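Local atomic coordinates of DNA alpha-glucosyltransferase (PDB entry 1XV5), a protein that belongs to the GT-B group of glycosyltransferases, enzymes of two Rossmann-like domains facing each other across a cleft, and carries uridine-5'-diphosphate in this model. Residues V192-M197 with R368-D372; R109-Y113 with Q395-K401. One frame throughout, in Å; residues are numbered along the deposited sequence.

Overall arrangement
Both contacts tie the C-terminal helices of a GT-B glycosyltransferase back to a Rossmann-like domain, in different halves of the molecule, their centres 42 Å apart. Contact 1 sets the start of helix 368-386 against the loop leading into strand 199-203; contact 2 lays the end of the next helix, 388-399, on strand 109-114 of the other parallel sheet. In each an arginine NH1 donates to two main-chain oxygens, one bond of contact 1 being weak and one acceptor of contact 2 being the terminal carboxylate. In contact 1 buried Ile195, Met197 and Tyr371 lie beside an exposed Arg368, with bridging waters; contact 2 has four buried residues, valine packing on isoleucine, its arginine and chain end being more exposed.

Contact 1: residues V192-M197 with R368-D372; sequences VSEINM and RALYD
A Met-aromatic contact in a Rossmann-like domain of this GT-B fold joins Met197, just before strand 199-203, to Tyr371 near the start of helix 368-386. The Met197 methyl CE sits over the middle of the Tyr371 ring, 3.5 Å from its centroid and 10° off the normal, a CH-pi contact, while SD lies obliquely near CE1. A bend at chi2 (-62°) folds the thioether back over the ring. Met197 CG and CE also lie over one face of the Arg368 guanidinium, CG toward its rim, so the methionine is wedged between the two side chains. Val192 CG2 and Ile195 CD1 approach the ring obliquely, and Tyr371 OH is hydrogen-bonded to Gly289 O.

Arg368 bends at chi2 (-85°), carrying its guanidinium to the turn at 192-195. There NH1 donates to Ile195 O at 3.1 Å, on a lone pair, and, weakly, to Val192 O at 2.7 Å, where the N-H points poorly. Val192 O also receives Ile195 N, closing the turn. Water 2 links Met197 N to Arg368 NH2, the latter bond weak. Asp372 has its salt bridge with Arg375 through OD2; its OD1 accepts from water 1 at 2.6 Å, and that water takes the Val192 N-H at 2.9 Å.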
loop_
_atom_site.group_PDB
_atom_site.type_symbol
_atom_site.label_atom_id
_atom_site.label_comp_id
_atom_site.label_asym_id
_atom_site.label_seq_id
_atom_site.Cartn_x
_atom_site.Cartn_y
_atom_site.Cartn_z
ATOM N N VAL A 192 -16.177 14.494 -16.270
ATOM C CA VAL A 192 -15.696 13.658 -17.368
ATOM C C VAL A 192 -15.105 14.449 -18.541
ATOM O O VAL A 192 -14.196 13.971 -19.223
ATOM C CB VAL A 192 -16.819 12.708 -17.882
ATOM C CG1 VAL A 192 -17.931 13.503 -18.549
ATOM C CG2 VAL A 192 -16.231 11.678 -18.843
ATOM N N SER A 193 -15.593 15.666 -18.757
ATOM C CA SER A 193 -15.098 16.494 -19.858
ATOM C C SER A 193 -13.647 16.933 -19.665
ATOM O O SER A 193 -12.985 17.333 -20.620
ATOM C CB SER A 193 -15.980 17.736 -20.021
ATOM O OG SER A 193 -15.865 18.586 -18.892
ATOM N N GLU A 194 -13.163 16.854 -18.430
ATOM C CA GLU A 194 -11.798 17.257 -18.095
ATOM C C GLU A 194 -10.789 16.120 -18.231
ATOM O O GLU A 194 -9.588 16.331 -18.071
ATOM C CB GLU A 194 -11.742 17.763 -16.647
ATOM C CG GLU A 194 -12.520 19.033 -16.355
ATOM C CD GLU A 194 -12.469 19.402 -14.878
ATOM O OE1 GLU A 194 -13.292 18.880 -14.094
ATOM O OE2 GLU A 194 -11.590 20.203 -14.499
ATOM N N ILE A 195 -11.274 14.919 -18.519
ATOM C CA ILE A 195 -10.404 13.750 -18.612
ATOM C C ILE A 195 -9.863 13.440 -20.008
ATOM O O ILE A 195 -10.615 13.397 -20.980
ATOM C CB ILE A 195 -11.136 12.501 -18.070
ATOM C CG1 ILE A 195 -11.463 12.705 -16.588
ATOM C CG2 ILE A 195 -10.275 11.252 -18.262
ATOM C CD1 ILE A 195 -12.270 11.582 -15.979
ATOM N N ASN A 196 -8.552 13.229 -20.094
ATOM C CA ASN A 196 -7.918 12.898 -21.368
ATOM C C ASN A 196 -7.999 11.382 -21.512
ATOM O O ASN A 196 -7.217 10.648 -20.913
ATOM C CB ASN A 196 -6.452 13.335 -21.379
ATOM C CG ASN A 196 -5.808 13.174 -22.745
ATOM O OD1 ASN A 196 -6.169 12.280 -23.512
ATOM N ND2 ASN A 196 -4.840 14.036 -23.053
ATOM N N MET A 197 -8.953 10.924 -22.314
ATOM C CA MET A 197 -9.169 9.499 -22.530
ATOM C C MET A 197 -7.988 8.724 -23.118
ATOM O O MET A 197 -7.916 7.506 -22.968
ATOM C CB MET A 197 -10.395 9.299 -23.430
ATOM C CG MET A 197 -11.702 9.772 -22.811
ATOM S SD MET A 197 -12.115 8.857 -21.310
ATOM C CE MET A 197 -13.267 9.970 -20.527
ATOM N N ARG A 368 -18.750 9.059 -23.061
ATOM C CA ARG A 368 -18.598 9.744 -21.780
ATOM C C ARG A 368 -19.645 9.344 -20.741
ATOM O O ARG A 368 -19.338 9.266 -19.552
ATOM C CB ARG A 368 -18.641 11.263 -21.989
ATOM C CG ARG A 368 -17.592 11.794 -22.961
ATOM C CD ARG A 368 -16.239 12.056 -22.300
ATOM N NE ARG A 368 -15.217 12.375 -23.298
ATOM C CZ ARG A 368 -14.009 12.866 -23.023
ATOM N NH1 ARG A 368 -13.648 13.113 -21.770
ATOM N NH2 ARG A 368 -13.154 13.101 -24.010
ATOM N N ALA A 369 -20.877 9.097 -21.178
ATOM C CA ALA A 369 -21.939 8.715 -20.247
ATOM C C ALA A 369 -21.652 7.348 -19.634
ATOM O O ALA A 369 -21.820 7.152 -18.429
ATOM C CB ALA A 369 -23.290 8.702 -20.956
ATOM N N LEU A 370 -21.228 6.406 -20.472
ATOM C CA LEU A 370 -20.894 5.063 -20.021
ATOM C C LEU A 370 -19.700 5.165 -19.074
ATOM O O LEU A 370 -19.690 4.570 -17.993
ATOM C CB LEU A 370 -20.529 4.182 -21.220
ATOM C CG LEU A 370 -20.022 2.765 -20.942
ATOM C CD1 LEU A 370 -21.064 1.979 -20.157
ATOM C CD2 LEU A 370 -19.705 2.072 -22.266
ATOM N N TYR A 371 -18.698 5.931 -19.497
ATOM C CA TYR A 371 -17.488 6.138 -18.708
ATOM C C TYR A 371 -17.878 6.574 -17.300
ATOM O O TYR A 371 -17.407 6.014 -16.304
ATOM C CB TYR A 371 -16.624 7.230 -19.355
ATOM C CG TYR A 371 -15.290 7.466 -18.669
ATOM C CD1 TYR A 371 -14.129 6.838 -19.120
ATOM C CD2 TYR A 371 -15.196 8.297 -17.554
ATOM C CE1 TYR A 371 -12.901 7.029 -18.473
ATOM C CE2 TYR A 371 -13.980 8.494 -16.899
ATOM C CZ TYR A 371 -12.837 7.859 -17.362
ATOM O OH TYR A 371 -11.637 8.053 -16.716
ATOM N N ASP A 372 -18.748 7.579 -17.225
ATOM C CA ASP A 372 -19.201 8.105 -15.940
ATOM C C ASP A 372 -19.914 7.048 -15.107
ATOM O O ASP A 372 -19.650 6.910 -13.910
ATOM C CB ASP A 372 -20.120 9.312 -16.162
ATOM C CG ASP A 372 -19.551 10.593 -15.576
ATOM O OD1 ASP A 372 -20.041 11.679 -15.944
ATOM O OD2 ASP A 372 -18.623 10.517 -14.741
HETATM O O HOH W 1 -18.810 13.870 -15.115
HETATM O O HOH W 2 -10.055 12.816 -24.318
#

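Contact 2: residues R109-Y113 with Q395-K401; sequences RVVVY and QFDIITK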
loop_
_atom_site.group_PDB
_atom_site.type_symbol
_atom_site.label_atom_id
_atom_site.label_comp_id
_atom_site.label_asym_id
_atom_site.label_seq_id
_atom_site.Cartn_x
_atom_site.Cartn_y
_atom_site.Cartn_z
ATOM N N ARG A 109 -1.479 -1.386 25.638
ATOM C CA ARG A 109 -1.848 -2.433 24.694
ATOM C C ARG A 109 -1.065 -2.236 23.406
ATOM O O ARG A 109 -1.277 -1.266 22.680
ATOM C CB ARG A 109 -3.355 -2.398 24.409
ATOM C CG ARG A 109 -3.825 -3.515 23.487
ATOM C CD ARG A 109 -5.332 -3.718 23.553
ATOM N NE ARG A 109 -5.762 -4.144 24.882
ATOM C CZ ARG A 109 -7.001 -4.517 25.189
ATOM N NH1 ARG A 109 -7.947 -4.521 24.260
ATOM N NH2 ARG A 109 -7.296 -4.880 26.430
ATOM N N VAL A 110 -0.154 -3.159 23.129
ATOM C CA VAL A 110 0.674 -3.076 21.937
ATOM C C VAL A 110 0.047 -3.811 20.761
ATOM O O VAL A 110 -0.218 -5.009 20.830
ATOM C CB VAL A 110 2.075 -3.653 22.203
ATOM C CG1 VAL A 110 2.894 -3.648 20.925
ATOM C CG2 VAL A 110 2.770 -2.838 23.287
ATOM N N VAL A 111 -0.182 -3.075 19.681
ATOM C CA VAL A 111 -0.777 -3.640 18.483
ATOM C C VAL A 111 0.272 -3.694 17.380
ATOM O O VAL A 111 0.901 -2.686 17.057
ATOM C CB VAL A 111 -1.963 -2.782 18.006
ATOM C CG1 VAL A 111 -2.609 -3.422 16.788
ATOM C CG2 VAL A 111 -2.972 -2.627 19.135
ATOM N N VAL A 112 0.466 -4.873 16.805
ATOM C CA VAL A 112 1.447 -5.021 15.745
ATOM C C VAL A 112 0.802 -5.387 14.419
ATOM O O VAL A 112 0.066 -6.370 14.320
ATOM C CB VAL A 112 2.489 -6.096 16.094
ATOM C CG1 VAL A 112 3.464 -6.261 14.940
ATOM C CG2 VAL A 112 3.230 -5.702 17.366
ATOM N N TYR A 113 1.078 -4.575 13.404
ATOM C CA TYR A 113 0.554 -4.804 12.064
ATOM C C TYR A 113 1.696 -5.245 11.159
ATOM O O TYR A 113 2.726 -4.567 11.081
ATOM C CB TYR A 113 -0.033 -3.516 11.478
ATOM C CG TYR A 113 -1.427 -3.138 11.931
ATOM C CD1 TYR A 113 -2.549 -3.531 11.197
ATOM C CD2 TYR A 113 -1.622 -2.337 13.056
ATOM C CE1 TYR A 113 -3.834 -3.121 11.568
ATOM C CE2 TYR A 113 -2.897 -1.923 13.436
ATOM C CZ TYR A 113 -3.997 -2.314 12.687
ATOM O OH TYR A 113 -5.251 -1.877 13.039
ATOM N N GLN A 395 -11.092 -3.043 12.790
ATOM C CA GLN A 395 -9.826 -3.233 13.486
ATOM C C GLN A 395 -9.893 -2.706 14.914
ATOM O O GLN A 395 -9.360 -3.322 15.833
ATOM C CB GLN A 395 -8.696 -2.549 12.705
ATOM C CG GLN A 395 -8.576 -3.098 11.283
ATOM C CD GLN A 395 -7.685 -2.278 10.374
ATOM O OE1 GLN A 395 -7.844 -2.306 9.151
ATOM N NE2 GLN A 395 -6.736 -1.551 10.957
ATOM N N PHE A 396 -10.558 -1.573 15.097
ATOM C CA PHE A 396 -10.691 -0.983 16.423
ATOM C C PHE A 396 -11.437 -1.936 17.355
ATOM O O PHE A 396 -11.070 -2.094 18.521
ATOM C CB PHE A 396 -11.430 0.357 16.333
ATOM C CG PHE A 396 -11.607 1.044 17.660
ATOM C CD1 PHE A 396 -12.709 0.767 18.463
ATOM C CD2 PHE A 396 -10.661 1.956 18.115
ATOM C CE1 PHE A 396 -12.867 1.390 19.699
ATOM C CE2 PHE A 396 -10.811 2.586 19.354
ATOM C CZ PHE A 396 -11.917 2.300 20.143
ATOM N N ASP A 397 -12.481 -2.575 16.839
ATOM C CA ASP A 397 -13.257 -3.511 17.645
ATOM C C ASP A 397 -12.418 -4.713 18.064
ATOM O O ASP A 397 -12.556 -5.219 19.179
ATOM C CB ASP A 397 -14.498 -3.963 16.872
ATOM C CG ASP A 397 -15.544 -2.872 16.774
ATOM O OD1 ASP A 397 -16.509 -3.032 15.998
ATOM O OD2 ASP A 397 -15.402 -1.853 17.485
ATOM N N ILE A 398 -11.543 -5.161 17.170
ATOM C CA ILE A 398 -10.671 -6.292 17.455
ATOM C C ILE A 398 -9.604 -5.890 18.474
ATOM O O ILE A 398 -9.257 -6.665 19.367
ATOM C CB ILE A 398 -9.972 -6.787 16.169
ATOM C CG1 ILE A 398 -11.001 -7.424 15.233
ATOM C CG2 ILE A 398 -8.863 -7.775 16.516
ATOM C CD1 ILE A 398 -10.440 -7.810 13.866
ATOM N N ILE A 399 -9.091 -4.672 18.340
ATOM C CA ILE A 399 -8.057 -4.178 19.243
ATOM C C ILE A 399 -8.557 -4.002 20.671
ATOM O O ILE A 399 -7.855 -4.333 21.626
ATOM C CB ILE A 399 -7.491 -2.824 18.743
ATOM C CG1 ILE A 399 -6.747 -3.037 17.420
ATOM C CG2 ILE A 399 -6.570 -2.217 19.795
ATOM C CD1 ILE A 399 -6.223 -1.768 16.791
ATOM N N THR A 400 -9.775 -3.495 20.812
ATOM C CA THR A 400 -10.349 -3.251 22.130
ATOM C C THR A 400 -11.141 -4.420 22.709
ATOM O O THR A 400 -11.719 -4.305 23.791
ATOM C CB THR A 400 -11.256 -2.012 22.104
ATOM O OG1 THR A 400 -12.313 -2.211 21.158
ATOM C CG2 THR A 400 -10.452 -0.785 21.706
ATOM N N LYS A 401 -11.167 -5.539 21.994
ATOM C CA LYS A 401 -11.890 -6.718 22.461
ATOM C C LYS A 401 -11.460 -7.058 23.889
ATOM O O LYS A 401 -10.397 -6.561 24.319
ATOM C CB LYS A 401 -11.593 -7.908 21.544
ATOM C CG LYS A 401 -12.330 -9.182 21.914
ATOM C CD LYS A 401 -11.635 -10.415 21.344
ATOM C CE LYS A 401 -11.505 -10.351 19.832
ATOM N NZ LYS A 401 -10.825 -11.563 19.296
ATOM O OXT LYS A 401 -12.181 -7.828 24.556
#
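Arg109 reaches from its strand to the end of helix 388-399, where a single nitrogen, NH1, donates to a carbonyl oxygen and to an oxygen of the C-terminal carboxylate. The shorter bond runs from Arg109 NH1 to Ile399 O at 2.6 Å; it meets a lone pair in the carbonyl plane and lies close to the guanidinium plane as well. The second, from Arg109 NH1 to Lys401 O, measures 3.2 Å, and its acceptor is tilted 25° from the guanidinium plane. Since Lys401 O belongs to the terminal carboxylate, the positive charge probably also steadies the chain end, and the helix end it meets would add to that attraction. CG of Arg109 points opposite the backbone N, and the later bend at chi3 (-63°) turns the guanidinium to the two oxygens.

Within the helix end, Phe396 O accepts both Thr400 N and Thr400 OG1, which arrive from opposite faces of its plane. Lys401 NZ is hydrogen-bonded to Tyr173 OH.

Beneath the arginine, Val111 CG2 packs on Ile399 CG2 at 3.7 Å, the two side chains crossing at about a right angle. Ile399 CD1 continues down to Tyr113 OH, 3.9 Å away, beside Gln395. The Tyr113 ring stacks with Phe139 and meets Phe175 edge-to-face, and Phe139 also touches Val111 and Ile399. Strand 109-114 lies inside the parallel sheet, between strands 78-83 and 137-140. The C-terminal helix packed across it, running back at 135° to the strand, belongs to the GT-B layout, in which the chain's end returns to cover the N-terminal Rossmann-like domain.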